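Local coordinates for NAD(P)H dehydrogenase (quinone) (Mycobacterium tuberculosis, PDB 1XDI), which catalyses the FAD-dependent reduction of quinones to quinols with NADH or NADPH, and may help the bacterium withstand reactive oxygen intermediates, at residues E118-T123 with R130-A135; R303-L308 with A329-I334; Q163-R168 with V249-A254; V188-T193 with V210-D215; V256-T261 with S269-T274. All blocks are in the same frame, centred on the assembly; numbering follows the deposited sequence.

Contact 1 (E118-T123 with R130-A135); sequences ELIDST and RIKATA
Glu118 and Lys132 form an antiparallel hydrogen-bonded pair: Glu118 N gives to Lys132 O at 2.8 Å and Lys132 N returns to Glu118 O at 2.6 Å, with Leu119 and Ile131 following as the adjacent non-hydrogen-bonded pair. The pairing runs on past the end of the first strand, where Ile120 N gives an almost straight bond to Arg130 O at 2.8 Å. Beyond it the bonding passes to a side chain: Asp121 OD1 accepts from Arg130 N at 3.0 Å, approached from above the carboxylate plane (42° out of it), while Asp121 OD2 is held by His129. This is the first hairpin of the three-stranded antiparallel sheet 116-119, 129-134 and 140-145, an antiparallel layer set against the parallel sheet of the FAD-binding domain. Leu119 and Ile131 share the inward face, and Ile131 continues the packing onto Val6, Leu8 and Ile34 of that parallel sheet. The other face carries Glu118 and Lys132, which run side by side in the same direction; their charged ends, Glu118 OE1 and Lys132 NZ, make a long salt bridge of 3.9 Å. Glu118 OE1 is also paired with Arg116. Ile120 lies across the Lys132 chain at about a right angle, Ile120 CG2 reaching Lys132 CB at 3.8 Å. With CG1 between the backbone N and the carbonyl carbon (chi1 64°), Ile120 sends CD1 to the edge of the Arg130 guanidinium, whose charge is taken up by Glu142 and Glu144.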
# COMPACT_ATOMS: atom_id res chain seq x y z
N GLU A 118 -33.49 16.80 24.69
CA GLU A 118 -32.98 16.23 25.91
C GLU A 118 -33.47 14.79 26.05
O GLU A 118 -34.52 14.44 25.51
CB GLU A 118 -33.38 17.11 27.08
CG GLU A 118 -34.19 16.46 28.13
CD GLU A 118 -34.99 17.46 28.93
OE1 GLU A 118 -35.83 18.16 28.33
OE2 GLU A 118 -34.77 17.53 30.16
N LEU A 119 -32.68 13.97 26.75
CA LEU A 119 -32.98 12.56 27.03
C LEU A 119 -34.00 12.45 28.16
O LEU A 119 -33.83 13.08 29.20
CB LEU A 119 -31.72 11.83 27.48
CG LEU A 119 -30.89 11.19 26.40
CD1 LEU A 119 -29.47 11.33 26.78
CD2 LEU A 119 -31.26 9.75 26.25
N ILE A 120 -35.07 11.67 27.96
CA ILE A 120 -36.05 11.51 29.03
C ILE A 120 -36.35 10.05 29.40
O ILE A 120 -37.42 9.77 29.94
CB ILE A 120 -37.39 12.19 28.71
CG1 ILE A 120 -38.05 11.54 27.50
CG2 ILE A 120 -37.19 13.67 28.47
CD1 ILE A 120 -39.43 12.21 27.11
N ASP A 121 -35.42 9.14 29.14
CA ASP A 121 -35.60 7.72 29.46
C ASP A 121 -36.20 7.38 30.81
O ASP A 121 -35.76 7.87 31.86
CB ASP A 121 -34.28 6.98 29.35
CG ASP A 121 -33.76 6.93 27.95
OD1 ASP A 121 -33.99 7.90 27.20
OD2 ASP A 121 -33.10 5.92 27.61
N SER A 122 -37.17 6.48 30.78
CA SER A 122 -37.89 6.02 31.95
C SER A 122 -36.99 5.55 33.11
O SER A 122 -37.03 6.12 34.21
CB SER A 122 -38.80 4.88 31.51
OG SER A 122 -39.91 4.77 32.38
N THR A 123 -36.20 4.51 32.85
CA THR A 123 -35.23 3.90 33.79
C THR A 123 -33.85 4.18 33.17
O THR A 123 -33.78 4.87 32.17
CB THR A 123 -35.40 2.40 33.80
OG1 THR A 123 -34.36 1.81 32.98
CG2 THR A 123 -36.78 2.03 33.21
N ARG A 130 -35.21 7.63 24.49
CA ARG A 130 -36.28 8.56 24.26
C ARG A 130 -35.79 9.99 24.45
O ARG A 130 -35.20 10.35 25.48
CB ARG A 130 -37.42 8.23 25.23
CG ARG A 130 -38.77 8.31 24.58
CD ARG A 130 -39.95 8.11 25.52
NE ARG A 130 -41.01 8.93 24.95
CZ ARG A 130 -42.06 8.45 24.28
NH1 ARG A 130 -42.21 7.13 24.13
NH2 ARG A 130 -42.91 9.30 23.68
N ILE A 131 -36.04 10.82 23.45
CA ILE A 131 -35.61 12.21 23.46
C ILE A 131 -36.76 13.18 23.34
O ILE A 131 -37.76 12.87 22.71
CB ILE A 131 -34.63 12.44 22.36
CG1 ILE A 131 -33.36 11.67 22.71
CG2 ILE A 131 -34.44 13.93 22.14
CD1 ILE A 131 -32.47 11.39 21.52
N LYS A 132 -36.63 14.36 23.97
CA LYS A 132 -37.68 15.38 23.94
C LYS A 132 -37.15 16.63 23.31
O LYS A 132 -36.07 17.07 23.68
CB LYS A 132 -38.15 15.70 25.37
CG LYS A 132 -38.91 17.02 25.50
CD LYS A 132 -39.68 17.13 26.80
CE LYS A 132 -38.80 17.50 27.99
NZ LYS A 132 -39.59 17.49 29.27
N ALA A 133 -37.88 17.21 22.36
CA ALA A 133 -37.38 18.44 21.72
C ALA A 133 -38.24 19.57 22.22
O ALA A 133 -39.44 19.46 22.21
CB ALA A 133 -37.49 18.35 20.20
N THR A 134 -37.63 20.65 22.68
CA THR A 134 -38.45 21.76 23.13
C THR A 134 -38.22 22.90 22.21
O THR A 134 -37.09 23.33 22.02
CB THR A 134 -38.11 22.28 24.51
OG1 THR A 134 -38.30 21.26 25.51
CG2 THR A 134 -39.02 23.41 24.81
N ALA A 135 -39.30 23.38 21.63
CA ALA A 135 -39.24 24.48 20.67
C ALA A 135 -39.06 25.82 21.38
O ALA A 135 -39.16 25.89 22.60
CB ALA A 135 -40.51 24.50 19.87

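Contact 2 (R303-L308 with A329-I334); sequences RVSRTL and AMQGRI
Arg303 meets the helix through its backbone: Arg303 O lies 4.3 Å from Ile334 CG2, while its CB is turned away from the helix. Val304 behaves alike, its CA resting 4.3 Å from the same methyl, Ile334 CG2, with its CB turned away. One branch of Ile334, whose CB points at the loop, thus touches two consecutive residues of main chain. Ser305 makes the polar link. It sits in a left-handed backbone conformation (phi 65°), and its CB is directed at the helix; the hydroxyl, beside its own backbone N and opposite the carbonyl carbon, gives a hydrogen bond from Ser305 OG to Gln331 O at 2.8 Å. The hydroxyl comes in at a C=O...donor angle of 120°, tilted 21° out of the carbonyl plane, so it reaches the helix carbonyl from one flank. The hydroxyl also has two side chains near it, with Ser305 OG 3.8 Å from Gln331 CB and 4.4 Å from Ile334 CB. The amide end of Gln331 is engaged elsewhere: its OE1 accepts from Gly316 N, close to the FAD-binding Asp317, and the side chain is about 7 Å from the nearest atoms of the flavin cofactor. Arg303 and Val304 also pack on Gly341 of a second subunit. The contact lays a loop of the FAD-binding domain against helix 325-339, whose beginning contributes Ala325 to the FAD site, and backbone bonding between Ser305 and Ala314 joins the same loop to strand 312-314, an edge strand, within this chain, of the parallel sheet.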
# COMPACT_ATOMS: atom_id res chain seq x y z
N ARG A 303 -13.03 6.22 20.77
CA ARG A 303 -12.13 6.46 19.66
C ARG A 303 -13.07 6.11 18.50
O ARG A 303 -12.80 6.37 17.31
CB ARG A 303 -10.96 5.49 19.75
CG ARG A 303 -9.56 6.08 19.61
CD ARG A 303 -8.61 4.88 19.42
NE ARG A 303 -9.09 3.72 20.21
CZ ARG A 303 -9.13 2.44 19.78
NH1 ARG A 303 -8.73 2.12 18.56
NH2 ARG A 303 -9.57 1.49 20.60
N VAL A 304 -14.21 5.53 18.90
CA VAL A 304 -15.25 5.12 17.98
C VAL A 304 -16.53 5.95 18.25
O VAL A 304 -17.63 5.65 17.80
CB VAL A 304 -15.34 3.55 18.04
CG1 VAL A 304 -16.73 2.98 17.79
CG2 VAL A 304 -14.40 3.04 16.97
N SER A 305 -16.31 7.07 18.94
CA SER A 305 -17.33 8.06 19.29
C SER A 305 -18.43 7.64 20.23
O SER A 305 -19.46 8.32 20.31
CB SER A 305 -17.97 8.64 18.02
OG SER A 305 -16.98 9.28 17.22
N ARG A 306 -18.26 6.55 20.96
CA ARG A 306 -19.37 6.25 21.84
C ARG A 306 -19.19 6.54 23.30
O ARG A 306 -18.08 6.53 23.83
CB ARG A 306 -19.88 4.83 21.63
CG ARG A 306 -18.94 3.84 21.87
CD ARG A 306 -19.29 2.59 21.18
NE ARG A 306 -18.10 1.86 21.45
CZ ARG A 306 -18.02 0.58 21.68
NH1 ARG A 306 -19.14 -0.16 21.65
NH2 ARG A 306 -16.83 0.08 22.01
N THR A 307 -20.31 6.89 23.91
CA THR A 307 -20.33 7.20 25.31
C THR A 307 -20.39 5.87 26.07
O THR A 307 -20.46 4.78 25.50
CB THR A 307 -21.55 8.03 25.68
OG1 THR A 307 -22.73 7.25 25.47
CG2 THR A 307 -21.64 9.26 24.82
N LEU A 308 -20.38 5.99 27.38
CA LEU A 308 -20.40 4.87 28.30
C LEU A 308 -21.79 4.21 28.35
O LEU A 308 -21.94 3.09 28.87
CB LEU A 308 -19.95 5.40 29.67
CG LEU A 308 -18.93 6.59 29.58
CD1 LEU A 308 -19.47 7.91 28.81
CD2 LEU A 308 -18.54 6.95 31.04
N ALA A 329 -16.54 16.66 12.63
CA ALA A 329 -17.20 16.01 11.53
C ALA A 329 -16.80 14.53 11.45
O ALA A 329 -17.66 13.66 11.25
CB ALA A 329 -16.88 16.74 10.23
N MET A 330 -15.51 14.22 11.64
CA MET A 330 -15.08 12.81 11.55
C MET A 330 -15.65 12.10 12.74
O MET A 330 -15.87 10.90 12.69
CB MET A 330 -13.56 12.63 11.57
CG MET A 330 -13.09 11.35 10.89
SD MET A 330 -13.66 11.24 9.16
CE MET A 330 -13.57 9.38 8.96
N GLN A 331 -15.92 12.82 13.82
CA GLN A 331 -16.44 12.09 14.94
C GLN A 331 -17.88 11.66 14.71
O GLN A 331 -18.28 10.55 15.11
CB GLN A 331 -16.27 12.89 16.23
CG GLN A 331 -14.91 12.74 16.85
CD GLN A 331 -14.89 13.27 18.24
OE1 GLN A 331 -15.16 14.47 18.49
NE2 GLN A 331 -14.58 12.39 19.18
N GLY A 332 -18.65 12.53 14.06
CA GLY A 332 -20.03 12.16 13.81
C GLY A 332 -20.07 11.11 12.74
O GLY A 332 -20.85 10.14 12.79
N ARG A 333 -19.21 11.30 11.75
CA ARG A 333 -19.10 10.38 10.60
C ARG A 333 -18.76 8.93 11.14
O ARG A 333 -19.47 7.96 10.85
CB ARG A 333 -18.00 10.95 9.64
CG ARG A 333 -18.21 10.81 8.12
CD ARG A 333 -18.10 12.18 7.32
NE ARG A 333 -16.84 12.88 7.53
CZ ARG A 333 -16.60 14.14 7.15
NH1 ARG A 333 -17.54 14.84 6.53
NH2 ARG A 333 -15.46 14.73 7.47
N ILE A 334 -17.70 8.81 11.95
CA ILE A 334 -17.29 7.53 12.52
C ILE A 334 -18.35 6.96 13.46
O ILE A 334 -18.43 5.77 13.59
CB ILE A 334 -15.92 7.69 13.24
CG1 ILE A 334 -14.85 7.93 12.21
CG2 ILE A 334 -15.50 6.48 13.94
CD1 ILE A 334 -13.76 8.70 12.76

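Contact 3 (Q163-R168 with V249-A254); sequences QPDGER and VTRTGA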
# COMPACT_ATOMS: atom_id res chain seq x y z
N GLN A 163 -17.46 40.47 32.42
CA GLN A 163 -18.61 39.99 31.71
C GLN A 163 -18.78 40.78 30.43
O GLN A 163 -18.79 42.01 30.46
CB GLN A 163 -19.83 40.13 32.62
CG GLN A 163 -19.73 39.22 33.85
CD GLN A 163 -20.78 38.11 33.87
OE1 GLN A 163 -21.19 37.57 32.81
NE2 GLN A 163 -21.22 37.74 35.07
N PRO A 164 -18.89 40.09 29.28
CA PRO A 164 -19.07 40.67 27.94
C PRO A 164 -20.27 41.56 28.00
O PRO A 164 -21.19 41.31 28.76
CB PRO A 164 -19.36 39.47 27.08
CG PRO A 164 -18.59 38.43 27.73
CD PRO A 164 -18.79 38.64 29.20
N ASP A 165 -20.29 42.60 27.19
CA ASP A 165 -21.45 43.45 27.28
C ASP A 165 -21.97 43.82 25.94
O ASP A 165 -22.88 44.62 25.83
CB ASP A 165 -21.11 44.71 28.08
CG ASP A 165 -20.11 45.63 27.38
OD1 ASP A 165 -19.58 45.29 26.28
OD2 ASP A 165 -19.85 46.70 27.94
N GLY A 166 -21.38 43.26 24.91
CA GLY A 166 -21.81 43.59 23.58
C GLY A 166 -21.23 44.88 23.06
O GLY A 166 -21.02 45.01 21.87
N GLU A 167 -20.92 45.86 23.90
CA GLU A 167 -20.42 47.11 23.33
C GLU A 167 -18.92 47.30 23.39
O GLU A 167 -18.29 47.59 22.38
CB GLU A 167 -21.05 48.33 24.03
CG GLU A 167 -22.57 48.40 24.17
CD GLU A 167 -22.99 49.45 25.22
OE1 GLU A 167 -22.40 50.58 25.14
OE2 GLU A 167 -23.88 49.15 26.09
N ARG A 168 -18.37 47.15 24.60
CA ARG A 168 -16.97 47.37 24.88
C ARG A 168 -16.21 46.15 25.38
O ARG A 168 -15.01 46.00 25.10
CB ARG A 168 -16.86 48.50 25.90
CG ARG A 168 -17.36 49.84 25.41
CD ARG A 168 -17.09 50.88 26.47
NE ARG A 168 -17.79 52.13 26.21
CZ ARG A 168 -18.08 53.03 27.14
NH1 ARG A 168 -17.75 52.86 28.42
NH2 ARG A 168 -18.73 54.12 26.75
N VAL A 249 -12.03 43.15 33.89
CA VAL A 249 -12.15 44.11 32.78
C VAL A 249 -13.34 45.01 33.07
O VAL A 249 -14.50 44.61 32.92
CB VAL A 249 -12.36 43.45 31.40
CG1 VAL A 249 -12.71 44.49 30.41
CG2 VAL A 249 -11.12 42.76 30.94
N THR A 250 -13.03 46.23 33.49
CA THR A 250 -14.01 47.26 33.85
C THR A 250 -14.29 48.18 32.69
O THR A 250 -13.48 48.32 31.78
CB THR A 250 -13.45 48.18 34.94
OG1 THR A 250 -12.89 47.38 35.99
CG2 THR A 250 -14.52 49.08 35.49
N ARG A 251 -15.42 48.85 32.78
CA ARG A 251 -15.80 49.80 31.76
C ARG A 251 -15.53 51.24 32.20
O ARG A 251 -16.03 51.70 33.20
CB ARG A 251 -17.26 49.64 31.44
CG ARG A 251 -17.52 49.86 30.02
CD ARG A 251 -18.77 49.16 29.63
NE ARG A 251 -19.26 49.68 28.36
CZ ARG A 251 -20.36 50.41 28.24
NH1 ARG A 251 -21.09 50.70 29.31
NH2 ARG A 251 -20.72 50.82 27.05
N THR A 252 -14.70 51.94 31.45
CA THR A 252 -14.38 53.30 31.83
C THR A 252 -15.22 54.27 31.05
O THR A 252 -16.17 53.91 30.38
CB THR A 252 -12.92 53.65 31.57
OG1 THR A 252 -12.72 53.94 30.17
CG2 THR A 252 -12.06 52.51 31.94
N GLY A 253 -14.81 55.52 31.15
CA GLY A 253 -15.50 56.58 30.46
C GLY A 253 -15.94 56.16 29.09
O GLY A 253 -17.08 55.71 28.90
N ALA A 254 -15.06 56.27 28.11
CA ALA A 254 -15.46 55.90 26.78
C ALA A 254 -14.78 54.61 26.34
O ALA A 254 -15.12 54.04 25.30
CB ALA A 254 -15.15 57.02 25.83
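Glu167 OE1 and Arg251 NH2 form a salt bridge of 2.6 Å, the oxygen lying at the edge of the guanidinium and near its plane, although the carboxylate itself is turned 79° from that plane. Asp165 supplies the second negative charge: its OD2 is 3.1 Å from Arg251 NE but lies well out of the guanidinium plane, so this salt bridge is a pairing of charges with no N-H directed at the oxygen. The other oxygen of Asp165 works on its own loop. Asp165 OD1 accepts from Arg168 N at 2.8 Å on the syn side, an Asx motif, and also from Ile169 N, which fixes the carboxylate between the turn and the arginine. Asp165 and Glu167 thus hold Arg251 in a small network on the protein surface. Arg168 then runs across Arg251 at about a right angle, fully extended from CG to NE. Its methylene chain passes close to the Arg251 head, and the guanidinium planes are 34° apart and offset, Arg251 NH2 lying over one face of the Arg168 group, toward its rim, and 3.3 Å from Arg168 NE. The two nearby carboxylates probably offset the meeting of like charges. Over the opposite face of the Arg168 guanidinium lies Ala254 O, and Arg168 NH1 comes to 2.7 Å from Thr252 O, so carbonyl oxygens of residues 252-254 gather near this positive group. The loop leading into strand 169-171 is in this way tied to strand 246-251 and the turn that follows, while Arg168 bonds by its backbone to Ala271 of strand 270-273 and rests its side chain on Val256 of strand 256-260.

Contact 4 (V188-T193 with V210-D215); sequences VGSGVT and VVASQD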
# COMPACT_ATOMS: atom_id res chain seq x y z
N VAL A 188 -7.55 39.85 25.35
CA VAL A 188 -7.15 39.07 26.52
C VAL A 188 -7.08 37.58 26.26
O VAL A 188 -8.09 36.99 25.92
CB VAL A 188 -8.13 39.36 27.68
CG1 VAL A 188 -7.77 38.54 28.90
CG2 VAL A 188 -8.09 40.85 27.99
N GLY A 189 -5.90 36.99 26.41
CA GLY A 189 -5.76 35.54 26.24
C GLY A 189 -4.95 35.06 25.06
O GLY A 189 -5.38 35.21 23.94
N SER A 190 -3.78 34.48 25.27
CA SER A 190 -3.03 34.06 24.10
C SER A 190 -3.54 32.67 23.68
O SER A 190 -3.70 31.79 24.51
CB SER A 190 -1.52 34.07 24.37
OG SER A 190 -1.20 33.42 25.58
N GLY A 191 -3.81 32.52 22.39
CA GLY A 191 -4.31 31.29 21.84
C GLY A 191 -4.50 31.49 20.34
O GLY A 191 -4.26 32.59 19.80
N VAL A 192 -4.93 30.42 19.67
CA VAL A 192 -5.14 30.44 18.24
C VAL A 192 -6.20 31.41 17.84
O VAL A 192 -6.06 32.12 16.83
CB VAL A 192 -5.52 29.05 17.69
CG1 VAL A 192 -5.75 29.11 16.21
CG2 VAL A 192 -4.39 28.05 18.02
N THR A 193 -7.29 31.46 18.61
CA THR A 193 -8.34 32.38 18.21
C THR A 193 -8.06 33.81 18.64
O THR A 193 -8.66 34.73 18.10
CB THR A 193 -9.78 31.88 18.58
OG1 THR A 193 -10.43 32.82 19.42
CG2 THR A 193 -9.74 30.54 19.24
N VAL A 210 -1.95 42.90 23.55
CA VAL A 210 -2.33 41.57 24.00
C VAL A 210 -1.90 41.34 25.46
O VAL A 210 -0.80 41.78 25.88
CB VAL A 210 -1.65 40.43 23.14
CG1 VAL A 210 -2.36 39.12 23.39
CG2 VAL A 210 -1.64 40.77 21.69
N VAL A 211 -2.78 40.70 26.21
CA VAL A 211 -2.47 40.31 27.57
C VAL A 211 -2.45 38.81 27.45
O VAL A 211 -3.46 38.15 27.62
CB VAL A 211 -3.53 40.76 28.60
CG1 VAL A 211 -3.13 40.21 30.00
CG2 VAL A 211 -3.61 42.31 28.63
N ALA A 212 -1.28 38.30 27.13
CA ALA A 212 -1.03 36.87 26.94
C ALA A 212 -0.64 36.09 28.20
O ALA A 212 0.16 36.57 28.99
CB ALA A 212 0.09 36.72 25.91
N SER A 213 -1.17 34.87 28.37
CA SER A 213 -0.81 34.05 29.53
C SER A 213 0.52 33.41 29.25
O SER A 213 1.29 33.13 30.16
CB SER A 213 -1.81 32.93 29.77
OG SER A 213 -2.96 33.10 28.97
N GLN A 214 0.82 33.19 27.99
CA GLN A 214 2.07 32.54 27.68
C GLN A 214 3.13 33.54 27.18
O GLN A 214 2.95 34.75 27.29
CB GLN A 214 1.81 31.43 26.64
CG GLN A 214 1.65 30.01 27.23
CD GLN A 214 0.68 29.94 28.43
OE1 GLN A 214 -0.45 30.42 28.35
NE2 GLN A 214 1.13 29.34 29.53
N ASP A 215 4.22 32.99 26.66
CA ASP A 215 5.34 33.70 26.08
C ASP A 215 5.04 34.49 24.81
O ASP A 215 5.69 35.48 24.51
CB ASP A 215 6.37 32.68 25.70
CG ASP A 215 7.57 32.80 26.51
OD1 ASP A 215 7.51 33.61 27.44
OD2 ASP A 215 8.55 32.11 26.22
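Gly189 N gives a hydrogen bond to Val211 O at 3.0 Å, the backbone bond that carries the parallel pairing of Val188 with Val211 to the ends of their strands. The donor stands 33° out of the carbonyl plane. At the backbone angles of Gly189 (phi 113°) a CB would run into the carbonyl oxygen of Val188, which accounts for a glycine. The second polar group is a side chain: Ser190 OG accepts from two successive peptide N-H groups of the turn opposite, from Gln214 N at 3.2 Å in a nearly straight bond and from Ser213 N at 3.1 Å in a weak, bent one. Its first torsion (chi1 49°) sets the oxygen between its own backbone N and carbonyl carbon, with CB already directed at residues 212-214. One hydroxyl therefore takes over the bonding where the strand pairing stops. Apolar contact is modest. Ser190 CB lies 3.5 Å from Ala212 CB, and Val188 and Val211 lie beside each other on one face of the sheet. The hydroxyls of Ser190 and Ser213 are near neighbours at 3.8 Å between their OG atoms, and Gln214 CB is equally far from Ser190 OG. Gly189 and Gly191 fit the glycine-rich turn of a Rossmann dinucleotide fold, and in this family the second such turn probably receives NADH or NADPH. The contact closes the beta-alpha-beta unit of strand 185-188, helix 192-203 and strand 208-211: Gly191 takes the N-cap position, Thr193 in the first turn touches FAD, and strands 270-273 and 239-241 flank the pair.

Contact 5 (V256-T261 with S269-T274); sequences VLVTMT and SHALMT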
# COMPACT_ATOMS: atom_id res chain seq x y z
N VAL A 256 -12.25 51.14 28.02
CA VAL A 256 -12.25 49.97 28.85
C VAL A 256 -10.95 49.91 29.69
O VAL A 256 -9.86 50.23 29.19
CB VAL A 256 -12.41 48.77 27.90
CG1 VAL A 256 -11.33 47.76 28.11
CG2 VAL A 256 -13.78 48.20 28.05
N LEU A 257 -11.07 49.52 30.97
CA LEU A 257 -9.88 49.41 31.83
C LEU A 257 -9.53 47.96 32.09
O LEU A 257 -10.26 47.27 32.81
CB LEU A 257 -10.08 50.11 33.21
CG LEU A 257 -8.85 50.06 34.14
CD1 LEU A 257 -7.73 50.84 33.46
CD2 LEU A 257 -9.13 50.61 35.50
N VAL A 258 -8.43 47.48 31.50
CA VAL A 258 -8.07 46.07 31.76
C VAL A 258 -7.09 46.06 32.94
O VAL A 258 -6.10 46.80 32.95
CB VAL A 258 -7.42 45.31 30.51
CG1 VAL A 258 -7.11 43.92 30.93
CG2 VAL A 258 -8.42 45.18 29.31
N THR A 259 -7.38 45.25 33.96
CA THR A 259 -6.50 45.17 35.13
C THR A 259 -6.02 43.74 35.27
O THR A 259 -6.83 42.82 35.30
CB THR A 259 -7.22 45.51 36.43
OG1 THR A 259 -7.97 46.70 36.24
CG2 THR A 259 -6.24 45.73 37.53
N MET A 260 -4.71 43.55 35.36
CA MET A 260 -4.27 42.18 35.47
C MET A 260 -3.69 41.84 36.82
O MET A 260 -3.23 42.70 37.54
CB MET A 260 -3.33 41.80 34.30
CG MET A 260 -2.18 42.74 34.02
SD MET A 260 -1.78 42.80 32.24
CE MET A 260 -1.32 44.45 32.04
N THR A 261 -3.76 40.56 37.15
CA THR A 261 -3.33 40.01 38.43
C THR A 261 -2.08 40.55 39.07
O THR A 261 -1.85 40.32 40.25
CB THR A 261 -3.19 38.52 38.33
OG1 THR A 261 -2.12 38.21 37.44
CG2 THR A 261 -4.49 37.94 37.80
N SER A 269 -10.19 50.99 23.72
CA SER A 269 -11.55 51.38 23.46
C SER A 269 -12.43 50.16 23.77
O SER A 269 -13.53 50.30 24.34
CB SER A 269 -11.75 51.79 22.01
OG SER A 269 -10.91 51.04 21.16
N HIS A 270 -11.91 48.98 23.42
CA HIS A 270 -12.62 47.71 23.59
C HIS A 270 -11.75 46.59 24.11
O HIS A 270 -10.53 46.62 23.97
CB HIS A 270 -13.18 47.22 22.25
CG HIS A 270 -13.79 48.30 21.40
ND1 HIS A 270 -15.14 48.38 21.15
CD2 HIS A 270 -13.22 49.35 20.76
CE1 HIS A 270 -15.39 49.43 20.40
NE2 HIS A 270 -14.24 50.04 20.15
N ALA A 271 -12.38 45.58 24.70
CA ALA A 271 -11.66 44.40 25.16
C ALA A 271 -12.33 43.18 24.50
O ALA A 271 -13.57 42.98 24.59
CB ALA A 271 -11.72 44.28 26.69
N LEU A 272 -11.53 42.40 23.80
CA LEU A 272 -11.99 41.17 23.16
C LEU A 272 -11.57 40.03 24.13
O LEU A 272 -10.35 39.77 24.30
CB LEU A 272 -11.27 40.95 21.81
CG LEU A 272 -11.85 39.94 20.78
CD1 LEU A 272 -10.75 39.25 20.05
CD2 LEU A 272 -12.70 38.89 21.45
N MET A 273 -12.54 39.38 24.79
CA MET A 273 -12.18 38.24 25.65
C MET A 273 -11.91 36.99 24.76
O MET A 273 -12.79 36.49 24.02
CB MET A 273 -13.27 37.96 26.67
CG MET A 273 -13.38 38.97 27.80
SD MET A 273 -11.75 39.49 28.43
CE MET A 273 -11.99 41.18 28.24
N THR A 274 -10.67 36.52 24.80
CA THR A 274 -10.26 35.38 24.01
C THR A 274 -9.83 34.26 24.90
O THR A 274 -8.73 33.75 24.84
CB THR A 274 -9.15 35.80 22.98
OG1 THR A 274 -9.78 36.04 21.71
CG2 THR A 274 -8.08 34.74 22.78
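Ala271 CB is met by two valines of the other strand, Val256 CG1 at 3.8 Å and Val258 CG2 at 4.3 Å, and these methyl contacts are the tight part of the meeting. All three residues point their CB atoms at the opposite strand and are buried. Of the two valines, Val256 does more: the same CG1 also passes over the backbone, 4.2 Å from His270 C. The strand axes come no closer than 7.1 Å and their directions differ by 50°, so the strands belong to separate layers and face each other through side chains. Towards Ser269 and His270 the contact loosens. Val256 N and Ser269 O approach only to 4.0 Å, and both Ser269 and His270 direct their CB atoms away from the valines. Their polar ends are engaged elsewhere, Ser269 OG with His184 N and His270 ND1 weakly with Glu167 O. On the far side of strand 256-260, Leu257 likewise turns its CB away and is partly exposed. What is joined here is the parallel sheet of the nucleotide-binding domain, through strand 270-273, and the antiparallel three-stranded sheet laid over it. Strand 256-260 is the middle one of that sheet, between 246-251, whose Val249 also packs on Ala271, and 265-268, which leads directly into strand 270-273.

Along the chain, contact 1 closes before the others begin; contact 4 is nested within the loop spanned by contact 3, contact 5 follows, and contact 2 is last. Contacts 1 and 2 both belong to the FAD-binding part, their centres 21 Å apart. Contacts 3, 4 and 5 gather in the second dinucleotide-binding fold, where contact 5 lies 8 Å from contact 3 and 12 Å from contact 4, centre to centre. Contacts 3 and 5 share the antiparallel sheet 246-251, 256-260 and 265-268; contacts 4 and 5 share the parallel sheet through strands 185-188 and 270-273. Contact 2 lies across the chain's centre from contacts 3, 4 and 5, consistent with separate FAD- and probable NAD(P)H-binding folds.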